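Exocyst complex component EXO70 (Saccharomyces cerevisiae, PDB 2B1E) serves as a subunit of the exocyst, the complex that tethers secretory vesicles to sites of exocytosis, and plays a role in its assembly. Local coordinates at residues 383-386 and 387-391; 449-452 and 453-457; 456-459 and 460-463; 499-502 and 503-507; 316-319 and 320-324. All blocks are in the same frame, centred on the assembly; numbering follows the deposited sequence.

Contact 1 (383-386 and 387-391); sequences LERK and AQIAL
The last two turns of helix 364-391, in the all-helical C-terminal part of Exo70, carry a side-chain bridge of i to i+4 spacing between Glu384 and Gln388. The two chains run side by side in the same direction, and Gln388 NE2 donates to Glu384 OE2 at 2.7 Å. The carboxylate oxygen lies in the plane of the amide, but the amide meets the anti side of that oxygen, 32° out of the carboxylate plane; the N-H...O angle of 131° makes the bond short yet bent. Glu384 sends CG opposite its backbone N (chi1 -161°) and continues extended, which brings the carboxylate alongside the amide one turn later. Both groups are buried and have further partners: Tyr455 OH bonds to OE2, Tyr452 OH and Ala400 N bond to OE1, and Asp398 N bonds to Gln388 OE1. Putting a leucine at Glu384 would probably take from Gln388 NE2 and from the two tyrosine hydroxyls the carboxylate they share.

On another side of the helix, the stem of Arg385 runs alongside Ile389, with Arg385 CG 4.1 Å from Ile389 CD1, while its guanidinium is held by Glu351. Gln388 N bonds to Glu384 O at 2.9 Å, a backbone step within the same pair. Glu384 and Gln388 thus form a buried polar i to i+4 pair that ties helix 364-391 to the tyrosines of helix 440-473 in the helical rod of Exo70.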
loop_
_atom_site.group_PDB
_atom_site.type_symbol
_atom_site.label_atom_id
_atom_site.label_comp_id
_atom_site.label_asym_id
_atom_site.label_seq_id
_atom_site.Cartn_x
_atom_site.Cartn_y
_atom_site.Cartn_z
ATOM N N LEU A 383 21.510 14.657 7.670
ATOM C CA LEU A 383 22.748 14.225 8.298
ATOM C C LEU A 383 23.751 15.368 8.126
ATOM O O LEU A 383 24.575 15.613 9.004
ATOM C CB LEU A 383 23.307 12.968 7.638
ATOM C CG LEU A 383 22.687 11.635 8.045
ATOM C CD1 LEU A 383 23.312 10.517 7.236
ATOM C CD2 LEU A 383 22.888 11.408 9.545
ATOM N N GLU A 384 23.685 16.063 6.992
ATOM C CA GLU A 384 24.600 17.180 6.743
ATOM C C GLU A 384 24.311 18.326 7.704
ATOM O O GLU A 384 25.232 18.913 8.289
ATOM C CB GLU A 384 24.479 17.724 5.312
ATOM C CG GLU A 384 25.718 18.534 4.931
ATOM C CD GLU A 384 25.503 19.542 3.813
ATOM O OE1 GLU A 384 24.779 19.245 2.832
ATOM O OE2 GLU A 384 26.084 20.639 3.921
ATOM N N ARG A 385 23.032 18.664 7.836
ATOM C CA ARG A 385 22.614 19.733 8.734
ATOM C C ARG A 385 23.121 19.459 10.150
ATOM O O ARG A 385 23.692 20.337 10.796
ATOM C CB ARG A 385 21.085 19.859 8.742
ATOM C CG ARG A 385 20.559 20.854 9.770
ATOM C CD ARG A 385 19.062 21.090 9.636
ATOM N NE ARG A 385 18.721 21.842 8.428
ATOM C CZ ARG A 385 18.407 21.296 7.254
ATOM N NH1 ARG A 385 18.381 19.976 7.110
ATOM N NH2 ARG A 385 18.119 22.073 6.218
ATOM N N LYS A 386 22.920 18.237 10.622
ATOM C CA LYS A 386 23.369 17.867 11.953
ATOM C C LYS A 386 24.886 17.955 12.074
ATOM O O LYS A 386 25.410 18.408 13.087
ATOM C CB LYS A 386 22.920 16.454 12.300
ATOM C CG LYS A 386 23.436 16.015 13.659
ATOM C CD LYS A 386 23.082 14.601 13.968
ATOM C CE LYS A 386 23.943 13.614 13.213
ATOM N NZ LYS A 386 23.589 12.240 13.651
ATOM N N ALA A 387 25.589 17.532 11.034
ATOM C CA ALA A 387 27.043 17.583 11.047
ATOM C C ALA A 387 27.521 19.033 11.134
ATOM O O ALA A 387 28.450 19.336 11.875
ATOM C CB ALA A 387 27.603 16.918 9.799
ATOM N N GLN A 388 26.885 19.927 10.380
ATOM C CA GLN A 388 27.275 21.333 10.411
ATOM C C GLN A 388 27.062 21.949 11.800
ATOM O O GLN A 388 27.898 22.711 12.291
ATOM C CB GLN A 388 26.508 22.128 9.343
ATOM C CG GLN A 388 27.126 21.987 7.949
ATOM C CD GLN A 388 26.610 23.015 6.959
ATOM O OE1 GLN A 388 26.501 24.194 7.278
ATOM N NE2 GLN A 388 26.311 22.572 5.745
ATOM N N ILE A 389 25.941 21.614 12.425
ATOM C CA ILE A 389 25.619 22.119 13.759
ATOM C C ILE A 389 26.594 21.538 14.785
ATOM O O ILE A 389 26.936 22.181 15.779
ATOM C CB ILE A 389 24.179 21.721 14.157
ATOM C CG1 ILE A 389 23.175 22.440 13.248
ATOM C CG2 ILE A 389 23.921 22.050 15.615
ATOM C CD1 ILE A 389 21.741 22.035 13.475
ATOM N N ALA A 390 27.033 20.311 14.537
ATOM C CA ALA A 390 27.967 19.637 15.428
ATOM C C ALA A 390 29.371 20.237 15.348
ATOM O O ALA A 390 30.033 20.389 16.371
ATOM C CB ALA A 390 28.020 18.148 15.090
ATOM N N LEU A 391 29.821 20.582 14.141
ATOM C CA LEU A 391 31.160 21.139 13.961
ATOM C C LEU A 391 31.228 22.656 14.081
ATOM O O LEU A 391 32.289 23.202 14.371
ATOM C CB LEU A 391 31.737 20.729 12.606
ATOM C CG LEU A 391 31.925 19.233 12.358
ATOM C CD1 LEU A 391 32.327 19.015 10.918
ATOM C CD2 LEU A 391 32.960 18.665 13.309
#

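Contact 2 (449-452 and 453-457); sequences KKRY and ISYMV
This is a local aromatic pair within helix 440-473: Tyr452 and Tyr455, three residues apart, project the same way and meet edge-to-face. The edge of Tyr452 is turned to the face of Tyr455, with CD1 of Tyr452 3.9 Å above the plane and over the ring centre. The centroids are 5.0 Å apart and the planes 50° from each other, a tilt well short of a perpendicular T. Farther out, Tyr452 CE1 lies 4.0 Å from Tyr455 CZ.

The Tyr455 ring is also met at its edge by Arg451 O, which comes within 3.2 Å of Tyr455 CD1. The chi1 of Tyr455, -92°, departs from the usual staggered value and turns a face of its ring toward the edge of Tyr452. Arg451 flanks both tyrosines: its CG lies over a face of Tyr452 and reaches Tyr455 CE1 at 4.0 Å, while its NH1 donates to Tyr452 OH at 3.0 Å, with the hydroxyl in the guanidinium plane. Beyond Glu384 of helix 364-391, Tyr455 OH has Asn401 N as a further partner.

Tyr452 packs on Ile417 and Leu418 of helix 410-429, and Pro402 in a loop touches Tyr455. Ile453 turns to Leu514 and Leu518 of helix 512-537, so this stretch lies between helices 410-429 and 512-537.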
loop_
_atom_site.group_PDB
_atom_site.type_symbol
_atom_site.label_atom_id
_atom_site.label_comp_id
_atom_site.label_asym_id
_atom_site.label_seq_id
_atom_site.Cartn_x
_atom_site.Cartn_y
_atom_site.Cartn_z
ATOM N N LYS A 449 25.591 12.020 -4.803
ATOM C CA LYS A 449 26.972 11.654 -4.530
ATOM C C LYS A 449 27.969 12.670 -5.070
ATOM O O LYS A 449 28.978 12.952 -4.430
ATOM C CB LYS A 449 27.284 10.272 -5.108
ATOM C CG LYS A 449 26.360 9.172 -4.586
ATOM C CD LYS A 449 26.843 7.775 -4.976
ATOM C CE LYS A 449 27.068 7.648 -6.467
ATOM N NZ LYS A 449 27.511 6.276 -6.852
ATOM N N LYS A 450 27.692 13.226 -6.245
ATOM C CA LYS A 450 28.601 14.208 -6.813
ATOM C C LYS A 450 28.663 15.460 -5.948
ATOM O O LYS A 450 29.710 16.099 -5.849
ATOM C CB LYS A 450 28.178 14.555 -8.245
ATOM C CG LYS A 450 28.412 13.394 -9.201
ATOM C CD LYS A 450 27.833 13.643 -10.585
ATOM C CE LYS A 450 27.965 12.383 -11.433
ATOM N NZ LYS A 450 27.289 12.520 -12.744
ATOM N N ARG A 451 27.544 15.811 -5.322
ATOM C CA ARG A 451 27.504 16.991 -4.456
ATOM C C ARG A 451 28.521 16.833 -3.335
ATOM O O ARG A 451 29.316 17.738 -3.082
ATOM C CB ARG A 451 26.108 17.174 -3.842
ATOM C CG ARG A 451 26.001 18.333 -2.846
ATOM C CD ARG A 451 24.771 18.186 -1.940
ATOM N NE ARG A 451 23.515 18.251 -2.688
ATOM C CZ ARG A 451 22.319 18.006 -2.162
ATOM N NH1 ARG A 451 22.215 17.673 -0.880
ATOM N NH2 ARG A 451 21.223 18.111 -2.910
ATOM N N TYR A 452 28.509 15.674 -2.677
ATOM C CA TYR A 452 29.425 15.436 -1.572
ATOM C C TYR A 452 30.835 15.072 -2.018
ATOM O O TYR A 452 31.792 15.220 -1.253
ATOM C CB TYR A 452 28.803 14.414 -0.601
ATOM C CG TYR A 452 27.556 15.004 0.023
ATOM C CD1 TYR A 452 27.648 16.083 0.906
ATOM C CD2 TYR A 452 26.283 14.603 -0.386
ATOM C CE1 TYR A 452 26.514 16.758 1.349
ATOM C CE2 TYR A 452 25.137 15.273 0.060
ATOM C CZ TYR A 452 25.261 16.352 0.921
ATOM O OH TYR A 452 24.137 17.049 1.334
ATOM N N ILE A 453 30.976 14.611 -3.258
ATOM C CA ILE A 453 32.308 14.344 -3.789
ATOM C C ILE A 453 32.856 15.762 -3.921
ATOM O O ILE A 453 33.997 16.048 -3.569
ATOM C CB ILE A 453 32.254 13.701 -5.196
ATOM C CG1 ILE A 453 31.888 12.217 -5.082
ATOM C CG2 ILE A 453 33.593 13.897 -5.911
ATOM C CD1 ILE A 453 31.349 11.606 -6.394
ATOM N N SER A 454 32.006 16.659 -4.416
ATOM C CA SER A 454 32.388 18.055 -4.590
ATOM C C SER A 454 32.787 18.686 -3.245
ATOM O O SER A 454 33.724 19.482 -3.185
ATOM C CB SER A 454 31.241 18.836 -5.247
ATOM O OG SER A 454 31.741 20.019 -5.849
ATOM N N TYR A 455 32.081 18.340 -2.169
ATOM C CA TYR A 455 32.442 18.854 -0.842
ATOM C C TYR A 455 33.899 18.464 -0.535
ATOM O O TYR A 455 34.675 19.279 -0.044
ATOM C CB TYR A 455 31.540 18.260 0.253
ATOM C CG TYR A 455 30.305 19.075 0.593
ATOM C CD1 TYR A 455 29.416 19.471 -0.398
ATOM C CD2 TYR A 455 30.003 19.408 1.916
ATOM C CE1 TYR A 455 28.267 20.171 -0.099
ATOM C CE2 TYR A 455 28.835 20.116 2.232
ATOM C CZ TYR A 455 27.977 20.494 1.212
ATOM O OH TYR A 455 26.830 21.215 1.480
ATOM N N MET A 456 34.264 17.219 -0.832
ATOM C CA MET A 456 35.624 16.735 -0.564
ATOM C C MET A 456 36.698 17.346 -1.462
ATOM O O MET A 456 37.855 17.445 -1.067
ATOM C CB MET A 456 35.697 15.196 -0.684
ATOM C CG MET A 456 34.956 14.425 0.416
ATOM S SD MET A 456 35.360 12.641 0.487
ATOM C CE MET A 456 34.907 12.152 -1.133
ATOM N N VAL A 457 36.321 17.741 -2.669
ATOM C CA VAL A 457 37.270 18.337 -3.611
ATOM C C VAL A 457 37.395 19.854 -3.423
ATOM O O VAL A 457 38.394 20.457 -3.831
ATOM C CB VAL A 457 36.832 18.035 -5.079
ATOM C CG1 VAL A 457 37.720 18.764 -6.073
ATOM C CG2 VAL A 457 36.900 16.539 -5.341
#

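Contact 3 (456-459 and 460-463); sequences MVSD and WRDL
The indole of Trp460 is approached in its plane by Met456 O and Val457 O, both at its edge, and the guanidinium of Arg461 lies with one face over the backbone of Val457 and Ser458. At the indole edge Trp460 CD1 comes within 3.6 Å of Met456 O, and a water in the ring plane joins the two residues: it donates to Met456 O at 2.8 Å and accepts from Trp460 NE1 at 3.1 Å. A carbonyl one turn back and a buried indole N-H thus share one solvent molecule.

Ser458 CA stands 3.2 Å above the guanidinium plane of Arg461, offset toward its rim, and Val457 C lies farther off over its centre. A bend at chi3 (-78°) folds the arginine back over the preceding turn, where it crosses the Val457 side chain at about a right angle. In the guanidinium plane, NH2 gives a hydrogen to a second water at 2.6 Å, which in turn binds Ser458 OG; NH2 also reaches Ser454 OG, and Ser458 OG has Pro402 O as another partner.

A third water bonds to Ser458 OG and donates to Asp459 OD1 at 2.8 Å and to Asp462 OD2 at 2.7 Å. These carboxylate oxygens are 4.7 Å apart, and the shared water probably softens the repulsion between them.

Trp460 touches Leu500 and Thr504 of helix 483-504, Ile522 and Val526 of helix 512-537, and Leu559 and Leu562 of helix 552-563, so three helices meet the indole, while Met456, Ser458 and Asp459 touch helix 410-429.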
loop_
_atom_site.group_PDB
_atom_site.type_symbol
_atom_site.label_atom_id
_atom_site.label_comp_id
_atom_site.label_asym_id
_atom_site.label_seq_id
_atom_site.Cartn_x
_atom_site.Cartn_y
_atom_site.Cartn_z
ATOM N N MET A 456 34.264 17.219 -0.832
ATOM C CA MET A 456 35.624 16.735 -0.564
ATOM C C MET A 456 36.698 17.346 -1.462
ATOM O O MET A 456 37.855 17.445 -1.067
ATOM C CB MET A 456 35.697 15.196 -0.684
ATOM C CG MET A 456 34.956 14.425 0.416
ATOM S SD MET A 456 35.360 12.641 0.487
ATOM C CE MET A 456 34.907 12.152 -1.133
ATOM N N VAL A 457 36.321 17.741 -2.669
ATOM C CA VAL A 457 37.270 18.337 -3.611
ATOM C C VAL A 457 37.395 19.854 -3.423
ATOM O O VAL A 457 38.394 20.457 -3.831
ATOM C CB VAL A 457 36.832 18.035 -5.079
ATOM C CG1 VAL A 457 37.720 18.764 -6.073
ATOM C CG2 VAL A 457 36.900 16.539 -5.341
ATOM N N SER A 458 36.397 20.458 -2.777
ATOM C CA SER A 458 36.361 21.905 -2.586
ATOM C C SER A 458 37.592 22.572 -1.995
ATOM O O SER A 458 38.021 23.616 -2.482
ATOM C CB SER A 458 35.144 22.309 -1.756
ATOM O OG SER A 458 35.055 23.728 -1.706
ATOM N N ASP A 459 38.149 21.988 -0.939
ATOM C CA ASP A 459 39.330 22.559 -0.302
ATOM C C ASP A 459 40.510 22.565 -1.268
ATOM O O ASP A 459 41.368 23.450 -1.217
ATOM C CB ASP A 459 39.671 21.781 0.976
ATOM C CG ASP A 459 38.666 22.037 2.115
ATOM O OD1 ASP A 459 37.565 22.580 1.856
ATOM O OD2 ASP A 459 38.971 21.681 3.277
ATOM N N TRP A 460 40.563 21.576 -2.153
ATOM C CA TRP A 460 41.638 21.519 -3.124
ATOM C C TRP A 460 41.442 22.639 -4.157
ATOM O O TRP A 460 42.420 23.179 -4.679
ATOM C CB TRP A 460 41.675 20.155 -3.833
ATOM C CG TRP A 460 42.063 19.018 -2.951
ATOM C CD1 TRP A 460 41.218 18.188 -2.260
ATOM C CD2 TRP A 460 43.393 18.579 -2.648
ATOM N NE1 TRP A 460 41.939 17.261 -1.550
ATOM C CE2 TRP A 460 43.277 17.477 -1.768
ATOM C CE3 TRP A 460 44.673 19.008 -3.036
ATOM C CZ2 TRP A 460 44.395 16.797 -1.267
ATOM C CZ3 TRP A 460 45.784 18.331 -2.538
ATOM C CH2 TRP A 460 45.638 17.238 -1.663
ATOM N N ARG A 461 40.188 22.984 -4.446
ATOM C CA ARG A 461 39.916 24.057 -5.404
ATOM C C ARG A 461 40.427 25.378 -4.827
ATOM O O ARG A 461 40.977 26.214 -5.560
ATOM C CB ARG A 461 38.414 24.161 -5.712
ATOM C CG ARG A 461 37.847 22.971 -6.484
ATOM C CD ARG A 461 36.414 23.235 -6.973
ATOM N NE ARG A 461 35.403 23.081 -5.927
ATOM C CZ ARG A 461 34.647 21.996 -5.769
ATOM N NH1 ARG A 461 34.779 20.961 -6.587
ATOM N NH2 ARG A 461 33.749 21.947 -4.798
ATOM N N ASP A 462 40.258 25.569 -3.516
ATOM C CA ASP A 462 40.738 26.797 -2.862
ATOM C C ASP A 462 42.258 26.905 -3.003
ATOM O O ASP A 462 42.801 27.972 -3.290
ATOM C CB ASP A 462 40.367 26.792 -1.377
ATOM C CG ASP A 462 38.865 26.868 -1.150
ATOM O OD1 ASP A 462 38.117 27.017 -2.139
ATOM O OD2 ASP A 462 38.437 26.786 0.017
ATOM N N LEU A 463 42.941 25.789 -2.793
ATOM C CA LEU A 463 44.397 25.735 -2.911
ATOM C C LEU A 463 44.868 26.192 -4.294
ATOM O O LEU A 463 45.753 27.051 -4.417
ATOM C CB LEU A 463 44.883 24.303 -2.672
ATOM C CG LEU A 463 46.386 24.044 -2.816
ATOM C CD1 LEU A 463 47.136 24.836 -1.774
ATOM C CD2 LEU A 463 46.684 22.574 -2.641
HETATM O O HOH W 1 39.734 15.474 -0.389
HETATM O O HOH W 2 36.606 24.907 0.587
HETATM O O HOH W 3 33.683 24.499 -4.123
#

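Contact 4 (499-502 and 503-507); sequences DLVS and KTKQY
Leu500 O is gripped twice by Thr504, by the backbone N at 2.9 Å and by the hydroxyl OG1 at 2.6 Å. The two donors reach the carbonyl from opposite faces of its plane: the amide is tilted 22° from it, while the hydroxyl stands 39° above it and not on a lone pair. With OG1 anti to its own carbonyl carbon (chi1 -54°), the threonine hydroxyl lies back along the helix, where it can donate to the carbonyl four residues earlier. Gln411 NE2 also bonds to OG1, tying this grip to helix 410-429.

On the outer side Lys503 stretches back, fully extended, across Asp499. The salt bridge of NZ with Asp499 OD1 is long, 3.3 Å, and weak as a hydrogen bond, but the lysine stem adds contact, with CE also 3.3 Å from OD1. This exposed pair is therefore held loosely. A further pairing puts Lys505 CE 4.0 Å from Val501 CG1, the methylene lying against the valine methyl.

A type I beta turn runs from Thr504 to Tyr507, closed by Tyr507 N on Thr504 O at 3.2 Å. Gln506 sets its CB over one face of the Tyr507 ring.

Among its neighbours this part of the chain touches three helices: Leu500 packs on Asp459, Trp460 and Leu463 of helix 440-473, Tyr507 meets Phe415 of helix 410-429, and Val501, Thr504 and Lys505 touch Val558 or Leu562 of helix 552-563.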
loop_
_atom_site.group_PDB
_atom_site.type_symbol
_atom_site.label_atom_id
_atom_site.label_comp_id
_atom_site.label_asym_id
_atom_site.label_seq_id
_atom_site.Cartn_x
_atom_site.Cartn_y
_atom_site.Cartn_z
ATOM N N ASP A 499 49.344 20.712 4.070
ATOM C CA ASP A 499 48.267 20.736 5.055
ATOM C C ASP A 499 47.083 19.909 4.541
ATOM O O ASP A 499 46.467 19.162 5.301
ATOM C CB ASP A 499 47.819 22.178 5.313
ATOM C CG ASP A 499 46.848 22.291 6.477
ATOM O OD1 ASP A 499 45.624 22.396 6.241
ATOM O OD2 ASP A 499 47.316 22.274 7.632
ATOM N N LEU A 500 46.775 20.047 3.250
ATOM C CA LEU A 500 45.668 19.310 2.647
ATOM C C LEU A 500 45.997 17.831 2.519
ATOM O O LEU A 500 45.138 16.984 2.747
ATOM C CB LEU A 500 45.312 19.886 1.263
ATOM C CG LEU A 500 43.951 20.569 1.090
ATOM C CD1 LEU A 500 43.806 21.106 -0.334
ATOM C CD2 LEU A 500 42.829 19.578 1.393
ATOM N N VAL A 501 47.233 17.512 2.153
ATOM C CA VAL A 501 47.619 16.108 2.028
ATOM C C VAL A 501 47.418 15.416 3.382
ATOM O O VAL A 501 46.828 14.347 3.457
ATOM C CB VAL A 501 49.097 15.968 1.568
ATOM C CG1 VAL A 501 49.553 14.504 1.631
ATOM C CG2 VAL A 501 49.235 16.486 0.135
ATOM N N SER A 502 47.879 16.062 4.451
ATOM C CA SER A 502 47.769 15.531 5.812
ATOM C C SER A 502 46.329 15.229 6.222
ATOM O O SER A 502 45.997 14.136 6.708
ATOM C CB SER A 502 48.381 16.541 6.794
ATOM O OG SER A 502 48.324 16.069 8.128
ATOM N N LYS A 503 45.465 16.209 6.020
ATOM C CA LYS A 503 44.067 16.066 6.374
ATOM C C LYS A 503 43.352 15.023 5.531
ATOM O O LYS A 503 42.523 14.261 6.036
ATOM C CB LYS A 503 43.381 17.426 6.244
ATOM C CG LYS A 503 43.932 18.425 7.243
ATOM C CD LYS A 503 43.307 19.802 7.098
ATOM C CE LYS A 503 43.668 20.651 8.306
ATOM N NZ LYS A 503 43.054 21.997 8.216
ATOM N N THR A 504 43.673 14.985 4.243
ATOM C CA THR A 504 43.033 14.027 3.354
ATOM C C THR A 504 43.283 12.591 3.802
ATOM O O THR A 504 42.457 11.707 3.561
ATOM C CB THR A 504 43.510 14.224 1.911
ATOM O OG1 THR A 504 43.297 15.585 1.531
ATOM C CG2 THR A 504 42.721 13.335 0.963
ATOM N N LYS A 505 44.409 12.363 4.474
ATOM C CA LYS A 505 44.750 11.025 4.963
ATOM C C LYS A 505 43.798 10.553 6.056
ATOM O O LYS A 505 43.652 9.354 6.287
ATOM C CB LYS A 505 46.189 11.001 5.492
ATOM C CG LYS A 505 47.243 11.051 4.397
ATOM C CD LYS A 505 48.644 11.069 4.980
ATOM C CE LYS A 505 49.706 11.267 3.902
ATOM N NZ LYS A 505 51.064 11.357 4.522
ATOM N N GLN A 506 43.135 11.497 6.711
ATOM C CA GLN A 506 42.201 11.170 7.793
ATOM C C GLN A 506 40.867 10.598 7.311
ATOM O O GLN A 506 40.074 10.109 8.115
ATOM C CB GLN A 506 41.937 12.422 8.647
ATOM C CG GLN A 506 43.208 13.197 9.018
ATOM C CD GLN A 506 42.937 14.455 9.834
ATOM O OE1 GLN A 506 41.845 15.015 9.784
ATOM N NE2 GLN A 506 43.939 14.917 10.566
ATOM N N TYR A 507 40.621 10.645 6.004
ATOM C CA TYR A 507 39.361 10.147 5.459
ATOM C C TYR A 507 39.591 9.036 4.445
ATOM O O TYR A 507 39.969 9.287 3.311
ATOM C CB TYR A 507 38.593 11.310 4.828
ATOM C CG TYR A 507 38.522 12.497 5.760
ATOM C CD1 TYR A 507 37.813 12.422 6.956
ATOM C CD2 TYR A 507 39.253 13.659 5.499
ATOM C CE1 TYR A 507 37.837 13.469 7.877
ATOM C CE2 TYR A 507 39.280 14.713 6.414
ATOM C CZ TYR A 507 38.576 14.607 7.600
ATOM O OH TYR A 507 38.630 15.621 8.525
#

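Contact 5 (316-319 and 320-324); sequences TMSR and LRKFS
Met317 and Leu320 make the tight part of this turn, lying side by side with Met317 CE only 3.5 Å from Leu320 CD1, closer than usual for two carbons. The methionine doubles back at chi2 and chi3 (-47° and 97°), which brings its methyl against the leucine. Arg319 and Phe323 pack closely as well: Arg319 CD is 3.6 Å from Phe323 CE2, and Arg319 O comes to the ring edge, 3.2 Å from Phe323 CD2.

All of this belongs to helix 311-323, a short helix in the rod-like helical body of Exo70. Phe323 meets Phe244 edge-to-face and packs on Leu285 and Ala289 of helix 268-299, while Met317 and Leu320 lean on Leu379 and Cys375 of helix 364-391.

The partly exposed side is looser. Lys322 reaches back one turn, bent at chi4, and its NZ makes a weak hydrogen bond of 3.4 Å to Ser318 OG. Its stem lies close along Ser318 O, with CG at 3.0 Å from the carbonyl oxygen that accepts from Lys322 N at 2.9 Å. Were Lys322 a glycine, Ser318 OG would probably lose its weak ammonium partner and the carbonyl of Ser318 the methylene cover beside it.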
loop_
_atom_site.group_PDB
_atom_site.type_symbol
_atom_site.label_atom_id
_atom_site.label_comp_id
_atom_site.label_asym_id
_atom_site.label_seq_id
_atom_site.Cartn_x
_atom_site.Cartn_y
_atom_site.Cartn_z
ATOM N N THR A 316 16.834 4.045 8.216
ATOM C CA THR A 316 16.163 4.553 7.027
ATOM C C THR A 316 16.140 3.555 5.869
ATOM O O THR A 316 15.117 3.402 5.203
ATOM C CB THR A 316 16.808 5.875 6.539
ATOM O OG1 THR A 316 16.691 6.868 7.564
ATOM C CG2 THR A 316 16.104 6.389 5.289
ATOM N N MET A 317 17.252 2.873 5.624
ATOM C CA MET A 317 17.285 1.921 4.518
ATOM C C MET A 317 16.503 0.645 4.827
ATOM O O MET A 317 15.858 0.080 3.943
ATOM C CB MET A 317 18.728 1.597 4.132
ATOM C CG MET A 317 19.481 2.798 3.562
ATOM S SD MET A 317 18.572 3.721 2.293
ATOM C CE MET A 317 17.896 4.982 3.203
ATOM N N SER A 318 16.543 0.198 6.077
ATOM C CA SER A 318 15.796 -0.994 6.457
ATOM C C SER A 318 14.325 -0.691 6.176
ATOM O O SER A 318 13.599 -1.514 5.616
ATOM C CB SER A 318 15.988 -1.297 7.944
ATOM O OG SER A 318 15.293 -2.477 8.317
ATOM N N ARG A 319 13.904 0.509 6.558
ATOM C CA ARG A 319 12.530 0.952 6.355
ATOM C C ARG A 319 12.171 0.949 4.871
ATOM O O ARG A 319 11.147 0.387 4.472
ATOM C CB ARG A 319 12.345 2.355 6.946
ATOM C CG ARG A 319 10.991 2.997 6.674
ATOM C CD ARG A 319 9.833 2.210 7.277
ATOM N NE ARG A 319 9.933 2.071 8.729
ATOM C CZ ARG A 319 9.004 1.496 9.485
ATOM N NH1 ARG A 319 7.903 1.010 8.930
ATOM N NH2 ARG A 319 9.173 1.399 10.798
ATOM N N LEU A 320 13.007 1.585 4.054
ATOM C CA LEU A 320 12.767 1.627 2.614
ATOM C C LEU A 320 12.820 0.204 2.059
ATOM O O LEU A 320 12.095 -0.139 1.118
ATOM C CB LEU A 320 13.818 2.506 1.918
ATOM C CG LEU A 320 13.767 4.007 2.220
ATOM C CD1 LEU A 320 14.880 4.724 1.470
ATOM C CD2 LEU A 320 12.407 4.566 1.817
ATOM N N ARG A 321 13.676 -0.616 2.661
ATOM C CA ARG A 321 13.850 -2.009 2.263
ATOM C C ARG A 321 12.550 -2.776 2.467
ATOM O O ARG A 321 12.218 -3.672 1.694
ATOM C CB ARG A 321 14.963 -2.655 3.095
ATOM C CG ARG A 321 15.317 -4.091 2.700
ATOM C CD ARG A 321 15.863 -4.148 1.285
ATOM N NE ARG A 321 16.688 -5.331 1.045
ATOM C CZ ARG A 321 16.221 -6.548 0.778
ATOM N NH1 ARG A 321 14.912 -6.773 0.707
ATOM N NH2 ARG A 321 17.073 -7.546 0.584
ATOM N N LYS A 322 11.815 -2.418 3.515
ATOM C CA LYS A 322 10.552 -3.080 3.807
ATOM C C LYS A 322 9.475 -2.547 2.866
ATOM O O LYS A 322 8.597 -3.292 2.424
ATOM C CB LYS A 322 10.155 -2.844 5.265
ATOM C CG LYS A 322 11.213 -3.284 6.273
ATOM C CD LYS A 322 10.745 -3.091 7.708
ATOM C CE LYS A 322 11.890 -3.267 8.694
ATOM N NZ LYS A 322 12.578 -4.581 8.544
ATOM N N PHE A 323 9.554 -1.256 2.562
ATOM C CA PHE A 323 8.613 -0.609 1.656
ATOM C C PHE A 323 8.679 -1.302 0.297
ATOM O O PHE A 323 7.653 -1.568 -0.325
ATOM C CB PHE A 323 8.981 0.866 1.484
ATOM C CG PHE A 323 8.188 1.806 2.340
ATOM C CD1 PHE A 323 6.916 2.214 1.955
ATOM C CD2 PHE A 323 8.722 2.308 3.524
ATOM C CE1 PHE A 323 6.185 3.109 2.735
ATOM C CE2 PHE A 323 7.998 3.205 4.313
ATOM C CZ PHE A 323 6.728 3.607 3.917
ATOM N N SER A 324 9.898 -1.598 -0.147
ATOM C CA SER A 324 10.126 -2.246 -1.436
ATOM C C SER A 324 9.628 -3.687 -1.499
ATOM O O SER A 324 9.501 -4.249 -2.583
ATOM C CB SER A 324 11.617 -2.222 -1.787
ATOM O OG SER A 324 12.352 -3.127 -0.979
#

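Along the chain the order is contact 5, 1, 2, 3 and 4, on helices 311-323, 364-391, 440-473 (contacts 2 and 3) and 483-504, all within the C-terminal region of Exo70. Contacts 2 and 3, centres 10 Å apart, share Met456 and Val457 and are joined by Ser454 OG to Arg461 NH2. Contact 1 touches contact 2 through Glu384, and contact 4 touches contact 3 where Leu500 CD1 packs on Trp460 CD2 at 3.5 Å. Contact 5 stands apart, its centre 24 Å from that of contact 1 and 35 Å from those of contacts 3 and 4. Helix 440-473 thus links neighbouring helices along the elongated, all-helical molecule.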